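Side-chain contacts in malonyl CoA-acyl carrier protein transacylase (Burkholderia pseudomallei, PDB 3G87), which probably transfers the malonyl group of malonyl-CoA to the holo form of acyl carrier protein, releasing coenzyme A: residues K19-A24 with D54-T59; D31-A36 with Y42-L47; D86-H91 with L100-F105; P222-V227 with R256-L261. All blocks are in the same frame, centred on the assembly; numbering follows the deposited sequence.

Contact 1. Residues K19-A24 with D54-T59; sequences KGMGGA and DELGRT
Leu-56 meets both Lys-19 and Met-21, with one methyl for each. Its CD1 lies against the backbone of Lys-19, 3.6 Å from Lys-19 N. Its CD2 faces the sulfur of Met-21, with Met-21 SD and Leu-56 CD2 4.1 Å apart. The two apolar side chains point in roughly opposite senses and overlap alongside. In Met-21, chi1 of 69° tucks CG in over the residue's own backbone, flanked by N and C. The chain then runs out extended to SD and bends at chi3 (-59°), which makes the sulfur rather than CE the atom nearest Leu-56. Helix 59-81 lies beside this pair: Met-21 touches Leu-66 and Val-69, and Leu-56 touches Ala-65.

A polar link runs along the exposed side. A water accepts from Lys-19 NZ at 3.1 Å and donates to Asp-54 OD1 at 2.9 Å. It bridges two opposite charges whose atoms, Lys-19 NZ and Asp-54 OD1, are 5.1 Å apart and not in direct contact. Lys-19 NZ also gives a direct hydrogen bond to the carbonyl O of Asp-50. Leu-56 itself is held in a type I beta turn from Glu-55 to Arg-58, closed by Arg-58 N to Glu-55 O at 3.0 Å. This is loop-to-loop packing in the acyltransferase domain: the loop after strand 6-11 meets the turn that leads into helix 59-81.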
loop_
_atom_site.group_PDB
_atom_site.type_symbol
_atom_site.label_atom_id
_atom_site.label_comp_id
_atom_site.label_asym_id
_atom_site.label_seq_id
_atom_site.Cartn_x
_atom_site.Cartn_y
_atom_site.Cartn_z
ATOM N N LYS A 19 -15.091 7.750 3.843
ATOM C CA LYS A 19 -15.840 7.969 5.076
ATOM C C LYS A 19 -16.860 6.809 5.185
ATOM O O LYS A 19 -17.567 6.535 4.218
ATOM C CB LYS A 19 -16.553 9.307 4.933
ATOM C CG LYS A 19 -17.287 9.863 6.122
ATOM C CD LYS A 19 -18.445 10.716 5.611
ATOM C CE LYS A 19 -19.078 11.640 6.662
ATOM N NZ LYS A 19 -18.355 12.991 6.717
ATOM N N GLY A 20 -16.919 6.140 6.334
ATOM C CA GLY A 20 -17.880 5.066 6.581
ATOM C C GLY A 20 -17.128 3.740 6.718
ATOM O O GLY A 20 -17.681 2.745 7.212
ATOM N N MET A 21 -15.850 3.731 6.324
ATOM C CA MET A 21 -15.012 2.541 6.428
ATOM C C MET A 21 -14.888 2.053 7.886
ATOM O O MET A 21 -14.839 2.854 8.849
ATOM C CB MET A 21 -13.625 2.794 5.825
ATOM C CG MET A 21 -12.801 3.769 6.630
ATOM S SD MET A 21 -11.346 4.580 5.877
ATOM C CE MET A 21 -10.337 3.216 5.435
ATOM N N GLY A 22 -14.780 0.773 8.045
ATOM C CA GLY A 22 -14.757 0.221 9.362
ATOM C C GLY A 22 -16.124 -0.114 9.873
ATOM O O GLY A 22 -16.410 -1.221 10.000
ATOM N N GLY A 23 -16.943 0.875 10.160
ATOM C CA GLY A 23 -18.313 0.650 10.551
ATOM C C GLY A 23 -18.470 0.034 11.915
ATOM O O GLY A 23 -17.975 0.532 12.849
ATOM N N ALA A 24 -19.131 -1.093 11.982
ATOM C CA ALA A 24 -19.414 -1.742 13.232
ATOM C C ALA A 24 -18.268 -2.557 13.766
ATOM O O ALA A 24 -18.256 -2.900 14.895
ATOM C CB ALA A 24 -20.620 -2.541 13.114
ATOM N N ASP A 54 -12.880 16.293 7.610
ATOM C CA ASP A 54 -12.476 15.890 6.303
ATOM C C ASP A 54 -10.985 15.620 6.199
ATOM O O ASP A 54 -10.298 16.173 5.419
ATOM C CB ASP A 54 -12.984 16.896 5.303
ATOM C CG ASP A 54 -14.486 16.984 5.294
ATOM O OD1 ASP A 54 -15.072 16.208 4.568
ATOM O OD2 ASP A 54 -15.082 17.800 6.011
ATOM N N GLU A 55 -10.543 14.723 7.051
ATOM C CA GLU A 55 -9.163 14.420 7.334
ATOM C C GLU A 55 -8.671 13.174 6.659
ATOM O O GLU A 55 -7.513 13.030 6.489
ATOM C CB GLU A 55 -8.969 14.270 8.831
ATOM C CG GLU A 55 -8.780 15.546 9.524
ATOM C CD GLU A 55 -9.014 15.491 10.991
ATOM O OE1 GLU A 55 -9.534 14.545 11.497
ATOM O OE2 GLU A 55 -8.687 16.428 11.649
ATOM N N LEU A 56 -9.572 12.300 6.259
ATOM C CA LEU A 56 -9.237 11.015 5.679
ATOM C C LEU A 56 -8.278 11.063 4.493
ATOM O O LEU A 56 -7.474 10.207 4.348
ATOM C CB LEU A 56 -10.491 10.201 5.360
ATOM C CG LEU A 56 -11.132 9.336 6.442
ATOM C CD1 LEU A 56 -12.368 8.720 5.966
ATOM C CD2 LEU A 56 -10.267 8.321 7.139
ATOM N N GLY A 57 -8.358 12.096 3.680
ATOM C CA GLY A 57 -7.459 12.251 2.550
ATOM C C GLY A 57 -6.059 12.847 2.791
ATOM O O GLY A 57 -5.202 12.940 1.853
ATOM N N ARG A 58 -5.793 13.279 4.023
ATOM C CA ARG A 58 -4.458 13.826 4.340
ATOM C C ARG A 58 -3.617 12.695 4.932
ATOM O O ARG A 58 -4.040 12.051 5.878
ATOM C CB ARG A 58 -4.606 15.005 5.266
ATOM C CG ARG A 58 -5.541 16.090 4.691
ATOM C CD ARG A 58 -6.003 16.996 5.769
ATOM N NE ARG A 58 -4.851 17.753 6.224
ATOM C CZ ARG A 58 -4.760 18.372 7.400
ATOM N NH1 ARG A 58 -5.785 18.330 8.280
ATOM N NH2 ARG A 58 -3.627 19.036 7.695
ATOM N N THR A 59 -2.454 12.420 4.353
ATOM C CA THR A 59 -1.698 11.153 4.587
ATOM C C THR A 59 -1.420 10.853 6.085
ATOM O O THR A 59 -1.305 9.725 6.473
ATOM C CB THR A 59 -0.379 11.064 3.647
ATOM O OG1 THR A 59 0.048 9.692 3.439
ATOM C CG2 THR A 59 0.759 11.839 4.221
HETATM O O HOH W 1 -16.721 13.846 4.167
#

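Contact 2. Residues D31-A36 with Y42-L47; sequences DLTAQA and YSIRAL
Helix 30-40 and the start of helix 44-50 come closest at Ala-36 and Ile-44, whose CA atoms are 6.7 Å apart. The contact is small and purely apolar. One methyl, Ile-44 CG2, does the touching for its segment. It meets Thr-33 CG2 at 3.8 Å and Ala-36 CB at 4.0 Å. Thr-33 and Ala-36 are three residues apart, about one helical turn, and so bring two methyls to the same partner. The side chains of Thr-33 and Ile-44 meet at a slant, methyl against methyl.

Ile-44 divides its branches. CG1 is anti to the backbone N (chi1 -173°) and carries CD1 away from helix 30-40. CG2 is thereby the branch left facing that helix. Elsewhere Ile-44 packs on Phe-26 and on Val-68 of helix 59-81.

Thr-33 is also split by its torsion. With chi1 at -60°, OG1 lies beside the backbone N, and CG2 is set anti to that N, where it reaches Ile-44. Thr-33 OG1 is buried and hydrogen-bonded to the carbonyl O of Phe-26, in the preceding helix 25-28. Ala-36 also touches Leu-111 of helix 107-123.

The second helix is capped next to the contact. Ser-43 is its N-cap, and Ser-43 OG accepts a weak but nearly straight bond from Ala-46 N at 3.3 Å (166°). Asp-37 OD1 accepts from Ile-44 N, which ties this helix start back to helix 30-40. This is local packing of two consecutive helices of the acyltransferase domain, joined by a short link and meeting through methyl groups.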
loop_
_atom_site.group_PDB
_atom_site.type_symbol
_atom_site.label_atom_id
_atom_site.label_comp_id
_atom_site.label_asym_id
_atom_site.label_seq_id
_atom_site.Cartn_x
_atom_site.Cartn_y
_atom_site.Cartn_z
ATOM N N ASP A 31 -11.786 -3.250 22.301
ATOM C CA ASP A 31 -10.447 -3.144 22.942
ATOM C C ASP A 31 -9.307 -2.734 21.969
ATOM O O ASP A 31 -8.510 -1.874 22.306
ATOM C CB ASP A 31 -10.046 -4.422 23.657
ATOM C CG ASP A 31 -10.879 -4.693 24.927
ATOM O OD1 ASP A 31 -11.881 -3.960 25.217
ATOM O OD2 ASP A 31 -10.534 -5.688 25.619
ATOM N N LEU A 32 -9.236 -3.333 20.778
ATOM C CA LEU A 32 -8.293 -2.894 19.758
ATOM C C LEU A 32 -8.548 -1.411 19.479
ATOM O O LEU A 32 -7.617 -0.613 19.517
ATOM C CB LEU A 32 -8.439 -3.748 18.488
ATOM C CG LEU A 32 -7.526 -4.975 18.373
ATOM C CD1 LEU A 32 -7.294 -5.614 19.699
ATOM C CD2 LEU A 32 -7.993 -6.026 17.389
ATOM N N THR A 33 -9.817 -1.025 19.291
ATOM C CA THR A 33 -10.145 0.381 19.061
ATOM C C THR A 33 -9.624 1.329 20.142
ATOM O O THR A 33 -9.000 2.353 19.823
ATOM C CB THR A 33 -11.623 0.552 18.824
ATOM O OG1 THR A 33 -11.992 -0.210 17.679
ATOM C CG2 THR A 33 -11.982 1.992 18.556
ATOM N N ALA A 34 -9.829 0.990 21.413
ATOM C CA ALA A 34 -9.315 1.820 22.505
ATOM C C ALA A 34 -7.800 1.832 22.493
ATOM O O ALA A 34 -7.208 2.868 22.808
ATOM C CB ALA A 34 -9.819 1.345 23.866
ATOM N N GLN A 35 -7.170 0.695 22.153
ATOM C CA GLN A 35 -5.720 0.687 22.006
ATOM C C GLN A 35 -5.271 1.665 20.923
ATOM O O GLN A 35 -4.226 2.303 21.050
ATOM C CB GLN A 35 -5.170 -0.712 21.638
ATOM C CG GLN A 35 -5.303 -1.718 22.728
ATOM C CD GLN A 35 -4.862 -3.104 22.289
ATOM O OE1 GLN A 35 -4.498 -3.360 21.120
ATOM N NE2 GLN A 35 -4.874 -4.015 23.241
ATOM N N ALA A 36 -6.040 1.749 19.841
ATOM C CA ALA A 36 -5.647 2.609 18.729
ATOM C C ALA A 36 -5.850 4.077 19.122
ATOM O O ALA A 36 -4.970 4.887 18.857
ATOM C CB ALA A 36 -6.423 2.250 17.420
ATOM N N TYR A 42 -6.453 10.374 19.277
ATOM C CA TYR A 42 -7.767 10.819 18.792
ATOM C C TYR A 42 -8.626 9.605 18.502
ATOM O O TYR A 42 -8.128 8.467 18.540
ATOM C CB TYR A 42 -7.614 11.706 17.550
ATOM C CG TYR A 42 -6.865 11.087 16.401
ATOM C CD1 TYR A 42 -7.477 10.101 15.599
ATOM C CD2 TYR A 42 -5.576 11.501 16.087
ATOM C CE1 TYR A 42 -6.832 9.521 14.543
ATOM C CE2 TYR A 42 -4.911 10.942 15.029
ATOM C CZ TYR A 42 -5.552 9.934 14.244
ATOM O OH TYR A 42 -4.922 9.356 13.167
ATOM N N SER A 43 -9.908 9.804 18.216
ATOM C CA SER A 43 -10.782 8.660 18.004
ATOM C C SER A 43 -10.616 8.127 16.591
ATOM O O SER A 43 -10.854 8.841 15.636
ATOM C CB SER A 43 -12.248 9.025 18.230
ATOM O OG SER A 43 -13.085 7.858 18.073
ATOM N N ILE A 44 -10.197 6.877 16.467
ATOM C CA ILE A 44 -10.024 6.271 15.178
ATOM C C ILE A 44 -11.396 6.047 14.521
ATOM O O ILE A 44 -11.545 6.109 13.289
ATOM C CB ILE A 44 -9.153 4.964 15.316
ATOM C CG1 ILE A 44 -8.793 4.375 13.953
ATOM C CG2 ILE A 44 -9.860 3.884 16.082
ATOM C CD1 ILE A 44 -8.007 5.298 13.003
ATOM N N ARG A 45 -12.413 5.801 15.358
ATOM C CA ARG A 45 -13.742 5.460 14.837
ATOM C C ARG A 45 -14.379 6.703 14.249
ATOM O O ARG A 45 -15.014 6.631 13.207
ATOM C CB ARG A 45 -14.661 4.856 15.929
ATOM C CG ARG A 45 -16.030 4.436 15.347
ATOM C CD ARG A 45 -17.080 4.222 16.441
ATOM N NE ARG A 45 -18.304 3.696 15.863
ATOM C CZ ARG A 45 -19.245 4.407 15.280
ATOM N NH1 ARG A 45 -19.153 5.729 15.245
ATOM N NH2 ARG A 45 -20.299 3.766 14.745
ATOM N N ALA A 46 -14.229 7.830 14.948
ATOM C CA ALA A 46 -14.757 9.099 14.486
ATOM C C ALA A 46 -14.104 9.446 13.141
ATOM O O ALA A 46 -14.796 9.795 12.192
ATOM C CB ALA A 46 -14.483 10.180 15.504
ATOM N N LEU A 47 -12.785 9.328 13.054
ATOM C CA LEU A 47 -12.065 9.724 11.841
ATOM C C LEU A 47 -12.588 8.904 10.666
ATOM O O LEU A 47 -12.828 9.446 9.565
ATOM C CB LEU A 47 -10.551 9.499 12.051
ATOM C CG LEU A 47 -9.634 9.542 10.791
ATOM C CD1 LEU A 47 -9.479 10.962 10.206
ATOM C CD2 LEU A 47 -8.260 9.006 11.078
#

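Contact 3. Residues D86-H91 with L100-F105; sequences DFLAGH and LAAGCF
Leu-88 reaches from the middle of strand 87-90 to Ala-101 and Ala-102, at the end of helix 94-101. Its CB points toward that helix end. From there CG is set beside the backbone N and opposite the carbonyl carbon (chi1 -65°), and the two methyls part company at CG. CD2 goes to the first alanine: Leu-88 CD2 and Ala-101 CB are 3.7 Å apart. CD1 spans the peptide between the alanines. It is 3.9 Å from Ala-101 C and 3.8 Å from Ala-102 N. The same Leu-88 CD1 also meets Ala-102 CB at 3.9 Å. The leucine fork therefore rests on backbone as well as on methyls.

Strand, turn and helix here are consistent with a nucleophile elbow. Gly-90, Ser-92 and Gly-94 match its GxSxG pattern, probably the elbow of this acyltransferase. Leu-88 thus packs the strand that enters the turn against the far end of the helix that leaves it.

Gly-103 ends the helix in a Schellman motif, with positive phi (85°) and Gly-103 N bonded to Leu-100 O at 2.9 Å. Leu-88 also touches Phe-9 and Phe-11 of strand 6-11 and Ala-98 of helix 94-101. Beyond the strand, His-91 NE2 makes a hydrogen bond with Asn-158 OD1.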
loop_
_atom_site.group_PDB
_atom_site.type_symbol
_atom_site.label_atom_id
_atom_site.label_comp_id
_atom_site.label_asym_id
_atom_site.label_seq_id
_atom_site.Cartn_x
_atom_site.Cartn_y
_atom_site.Cartn_z
ATOM N N ASP A 86 -1.994 -18.383 3.058
ATOM C CA ASP A 86 -0.796 -19.070 2.685
ATOM C C ASP A 86 0.204 -18.052 2.259
ATOM O O ASP A 86 1.343 -18.354 2.168
ATOM C CB ASP A 86 -1.005 -20.029 1.513
ATOM C CG ASP A 86 -1.867 -21.149 1.834
ATOM O OD1 ASP A 86 -2.968 -21.153 1.367
ATOM O OD2 ASP A 86 -1.451 -22.037 2.540
ATOM N N PHE A 87 -0.238 -16.839 1.996
ATOM C CA PHE A 87 0.620 -15.820 1.422
ATOM C C PHE A 87 0.071 -14.476 1.777
ATOM O O PHE A 87 -1.096 -14.309 1.858
ATOM C CB PHE A 87 0.727 -15.959 -0.105
ATOM C CG PHE A 87 1.573 -17.088 -0.573
ATOM C CD1 PHE A 87 2.904 -17.066 -0.464
ATOM C CD2 PHE A 87 1.013 -18.167 -1.156
ATOM C CE1 PHE A 87 3.633 -18.084 -0.886
ATOM C CE2 PHE A 87 1.766 -19.201 -1.570
ATOM C CZ PHE A 87 3.077 -19.148 -1.443
ATOM N N LEU A 88 0.942 -13.519 1.991
ATOM C CA LEU A 88 0.494 -12.168 2.364
ATOM C C LEU A 88 1.164 -11.075 1.484
ATOM O O LEU A 88 2.371 -11.159 1.173
ATOM C CB LEU A 88 0.768 -11.920 3.866
ATOM C CG LEU A 88 -0.038 -12.818 4.801
ATOM C CD1 LEU A 88 0.730 -13.104 6.067
ATOM C CD2 LEU A 88 -1.361 -12.157 5.135
ATOM N N ALA A 89 0.372 -10.072 1.085
ATOM C CA ALA A 89 0.909 -8.930 0.368
ATOM C C ALA A 89 0.075 -7.704 0.698
ATOM O O ALA A 89 -1.131 -7.806 0.833
ATOM C CB ALA A 89 0.969 -9.181 -1.189
ATOM N N GLY A 90 0.728 -6.548 0.825
ATOM C CA GLY A 90 0.029 -5.288 1.049
ATOM C C GLY A 90 0.580 -4.127 0.236
ATOM O O GLY A 90 1.772 -4.062 -0.011
ATOM N N HIS A 91 -0.289 -3.189 -0.129
ATOM C CA HIS A 91 0.091 -2.125 -1.040
ATOM C C HIS A 91 0.513 -0.860 -0.303
ATOM O O HIS A 91 -0.319 -0.076 0.198
ATOM C CB HIS A 91 -1.044 -1.849 -2.033
ATOM C CG HIS A 91 -0.610 -1.110 -3.260
ATOM N ND1 HIS A 91 -0.124 0.184 -3.216
ATOM C CD2 HIS A 91 -0.585 -1.480 -4.562
ATOM C CE1 HIS A 91 0.163 0.581 -4.443
ATOM N NE2 HIS A 91 -0.084 -0.415 -5.278
ATOM N N LEU A 100 1.724 -7.578 9.930
ATOM C CA LEU A 100 0.928 -7.860 11.126
ATOM C C LEU A 100 0.380 -9.305 11.114
ATOM O O LEU A 100 0.568 -10.048 12.072
ATOM C CB LEU A 100 -0.223 -6.864 11.251
ATOM C CG LEU A 100 -1.178 -7.150 12.401
ATOM C CD1 LEU A 100 -0.488 -7.078 13.769
ATOM C CD2 LEU A 100 -2.417 -6.174 12.354
ATOM N N ALA A 101 -0.288 -9.682 10.014
ATOM C CA ALA A 101 -0.824 -11.023 9.848
ATOM C C ALA A 101 0.241 -12.077 9.783
ATOM O O ALA A 101 -0.073 -13.206 10.001
ATOM C CB ALA A 101 -1.730 -11.112 8.620
ATOM N N ALA A 102 1.498 -11.724 9.504
ATOM C CA ALA A 102 2.598 -12.711 9.559
ATOM C C ALA A 102 3.201 -12.827 10.961
ATOM O O ALA A 102 4.097 -13.645 11.194
ATOM C CB ALA A 102 3.702 -12.357 8.549
ATOM N N GLY A 103 2.714 -12.021 11.899
ATOM C CA GLY A 103 3.155 -12.159 13.263
ATOM C C GLY A 103 4.428 -11.397 13.532
ATOM O O GLY A 103 5.049 -11.621 14.572
ATOM N N CYS A 104 4.798 -10.476 12.639
ATOM C CA CYS A 104 6.070 -9.737 12.763
ATOM C C CYS A 104 6.040 -8.717 13.905
ATOM O O CYS A 104 7.098 -8.405 14.430
ATOM C CB CYS A 104 6.472 -9.015 11.460
ATOM S SG CYS A 104 6.835 -10.157 10.080
ATOM N N PHE A 105 4.848 -8.208 14.251
ATOM C CA PHE A 105 4.655 -7.291 15.385
ATOM C C PHE A 105 3.233 -7.429 15.847
ATOM O O PHE A 105 2.408 -8.051 15.170
ATOM C CB PHE A 105 5.020 -5.789 15.089
ATOM C CG PHE A 105 4.667 -5.310 13.694
ATOM C CD1 PHE A 105 3.347 -5.153 13.305
ATOM C CD2 PHE A 105 5.685 -5.058 12.759
ATOM C CE1 PHE A 105 3.010 -4.757 11.984
ATOM C CE2 PHE A 105 5.392 -4.662 11.437
ATOM C CZ PHE A 105 4.028 -4.481 11.062
#

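Contact 4. Residues P222-V227 with R256-L261; sequences PVISNV and RYLLAL
In Ile-224, chi1 of -47° sets CG1 beside the backbone N, and chi2 of -56° turns CD1 toward the helix, where it touches both Tyr-257 and Leu-258. Tyr-257 has its ring swung anti to its own N (chi1 175°), which brings one ring edge to the isoleucine. Ile-224 CD1 comes up at that edge, near the ring plane, 3.9 Å from Tyr-257 CD2 and 4.0 Å from Tyr-257 CE2. It does not lie over the face.

Leu-258 closes from the next position of the helix. Its CD2 is 3.7 Å from both Ile-224 CG1 and Ile-224 CD1. This is helix 251-264 packed on the parallel sheet of the acyltransferase fold, at its outermost strand 223-224. Leu-258 also touches Phe-87 of the neighbouring strand and Ile-269 and Phe-271 of strand 269-273, so one leucine reaches across several strands.

Just beyond the strand, Asn-226 OD1 accepts from Ser-92 N, and Asn-226 ND2 donates to Gly-90 O, which tethers this loop to the probable nucleophile elbow.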
loop_
_atom_site.group_PDB
_atom_site.type_symbol
_atom_site.label_atom_id
_atom_site.label_comp_id
_atom_site.label_asym_id
_atom_site.label_seq_id
_atom_site.Cartn_x
_atom_site.Cartn_y
_atom_site.Cartn_z
ATOM N N PRO A 222 4.634 -16.264 4.491
ATOM C CA PRO A 222 5.446 -15.458 3.547
ATOM C C PRO A 222 4.773 -14.112 3.234
ATOM O O PRO A 222 3.567 -14.067 2.971
ATOM C CB PRO A 222 5.475 -16.303 2.281
ATOM C CG PRO A 222 5.283 -17.754 2.778
ATOM C CD PRO A 222 4.535 -17.694 4.096
ATOM N N VAL A 223 5.533 -13.028 3.297
ATOM C CA VAL A 223 4.974 -11.707 2.975
ATOM C C VAL A 223 5.742 -11.214 1.771
ATOM O O VAL A 223 6.980 -11.181 1.814
ATOM C CB VAL A 223 5.131 -10.733 4.177
ATOM C CG1 VAL A 223 4.710 -9.344 3.782
ATOM C CG2 VAL A 223 4.292 -11.205 5.381
ATOM N N ILE A 224 5.043 -10.889 0.687
ATOM C CA ILE A 224 5.745 -10.452 -0.550
ATOM C C ILE A 224 6.038 -8.975 -0.458
ATOM O O ILE A 224 5.129 -8.163 -0.292
ATOM C CB ILE A 224 4.992 -10.710 -1.871
ATOM C CG1 ILE A 224 4.417 -12.141 -1.936
ATOM C CG2 ILE A 224 5.978 -10.531 -2.984
ATOM C CD1 ILE A 224 5.452 -13.200 -1.744
ATOM N N SER A 225 7.311 -8.646 -0.512
ATOM C CA SER A 225 7.722 -7.313 -0.240
ATOM C C SER A 225 7.516 -6.436 -1.463
ATOM O O SER A 225 7.854 -6.831 -2.570
ATOM C CB SER A 225 9.187 -7.346 0.194
ATOM O OG SER A 225 9.890 -6.197 -0.245
ATOM N N ASN A 226 7.032 -5.234 -1.257
ATOM C CA ASN A 226 6.810 -4.254 -2.293
ATOM C C ASN A 226 8.073 -3.848 -3.024
ATOM O O ASN A 226 8.025 -3.521 -4.158
ATOM C CB ASN A 226 6.187 -2.976 -1.734
ATOM C CG ASN A 226 4.686 -3.030 -1.517
ATOM O OD1 ASN A 226 4.175 -2.144 -0.928
ATOM N ND2 ASN A 226 4.020 -4.025 -1.968
ATOM N N VAL A 227 9.187 -3.853 -2.311
ATOM C CA VAL A 227 10.483 -3.363 -2.860
ATOM C C VAL A 227 11.035 -4.363 -3.853
ATOM O O VAL A 227 11.473 -3.956 -4.937
ATOM C CB VAL A 227 11.508 -3.076 -1.736
ATOM C CG1 VAL A 227 12.895 -2.662 -2.266
ATOM C CG2 VAL A 227 10.949 -1.956 -0.819
ATOM N N ARG A 256 2.188 -11.405 -9.858
ATOM C CA ARG A 256 2.752 -12.355 -10.845
ATOM C C ARG A 256 3.721 -13.389 -10.206
ATOM O O ARG A 256 3.743 -14.577 -10.577
ATOM C CB ARG A 256 3.442 -11.575 -11.974
ATOM C CG ARG A 256 2.456 -11.051 -13.013
ATOM C CD ARG A 256 3.151 -10.236 -14.133
ATOM N NE ARG A 256 2.346 -10.128 -15.341
ATOM C CZ ARG A 256 2.696 -9.414 -16.429
ATOM N NH1 ARG A 256 3.840 -8.699 -16.464
ATOM N NH2 ARG A 256 1.889 -9.397 -17.499
ATOM N N TYR A 257 4.511 -12.952 -9.221
ATOM C CA TYR A 257 5.330 -13.893 -8.502
ATOM C C TYR A 257 4.431 -14.914 -7.806
ATOM O O TYR A 257 4.750 -16.088 -7.803
ATOM C CB TYR A 257 6.245 -13.197 -7.476
ATOM C CG TYR A 257 7.033 -14.172 -6.606
ATOM C CD1 TYR A 257 8.152 -14.833 -7.117
ATOM C CD2 TYR A 257 6.641 -14.456 -5.282
ATOM C CE1 TYR A 257 8.875 -15.753 -6.322
ATOM C CE2 TYR A 257 7.380 -15.364 -4.469
ATOM C CZ TYR A 257 8.509 -15.992 -4.989
ATOM O OH TYR A 257 9.269 -16.903 -4.227
ATOM N N LEU A 258 3.313 -14.488 -7.229
ATOM C CA LEU A 258 2.430 -15.465 -6.590
ATOM C C LEU A 258 1.800 -16.394 -7.581
ATOM O O LEU A 258 1.698 -17.579 -7.287
ATOM C CB LEU A 258 1.319 -14.817 -5.740
ATOM C CG LEU A 258 1.966 -14.022 -4.591
ATOM C CD1 LEU A 258 0.989 -13.073 -3.892
ATOM C CD2 LEU A 258 2.728 -14.927 -3.626
ATOM N N LEU A 259 1.362 -15.866 -8.732
ATOM C CA LEU A 259 0.754 -16.708 -9.784
ATOM C C LEU A 259 1.690 -17.836 -10.263
ATOM O O LEU A 259 1.263 -18.985 -10.360
ATOM C CB LEU A 259 0.300 -15.853 -10.976
ATOM C CG LEU A 259 -0.802 -14.814 -10.678
ATOM C CD1 LEU A 259 -1.136 -14.037 -11.898
ATOM C CD2 LEU A 259 -2.077 -15.451 -10.123
ATOM N N ALA A 260 2.962 -17.494 -10.528
ATOM C CA ALA A 260 4.023 -18.459 -10.920
ATOM C C ALA A 260 4.371 -19.462 -9.811
ATOM O O ALA A 260 4.597 -20.646 -10.069
ATOM C CB ALA A 260 5.287 -17.717 -11.348
ATOM N N LEU A 261 4.402 -19.003 -8.573
ATOM C CA LEU A 261 4.617 -19.930 -7.480
ATOM C C LEU A 261 3.496 -20.995 -7.351
ATOM O O LEU A 261 3.782 -22.194 -7.171
ATOM C CB LEU A 261 4.796 -19.167 -6.191
ATOM C CG LEU A 261 5.428 -19.967 -5.047
ATOM C CD1 LEU A 261 6.768 -20.644 -5.495
ATOM C CD2 LEU A 261 5.636 -19.054 -3.838
#

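Contacts 1 and 2 form one neighbourhood, with centres 12 Å apart. Contact 2 falls within the chain between the two segments of contact 1. They touch directly, with Leu-56 CG 3.6 Å from Leu-47 O. Contacts 3 and 4 are the second pair, also 12 Å apart between centres, and share the parallel sheet. Leu-88 O is 2.7 Å from Ile-224 N, a probable hydrogen bond between neighbouring strands. The pairs are separate: contacts 2 and 4 lie on opposite sides of the chain's centre, about 32 Å apart between centres. Contact 3 holds Gly-90 of the probable nucleophile elbow; in contact 4 Ile-224 lies near the elbow without touching it, and Asn-226 bonds to it.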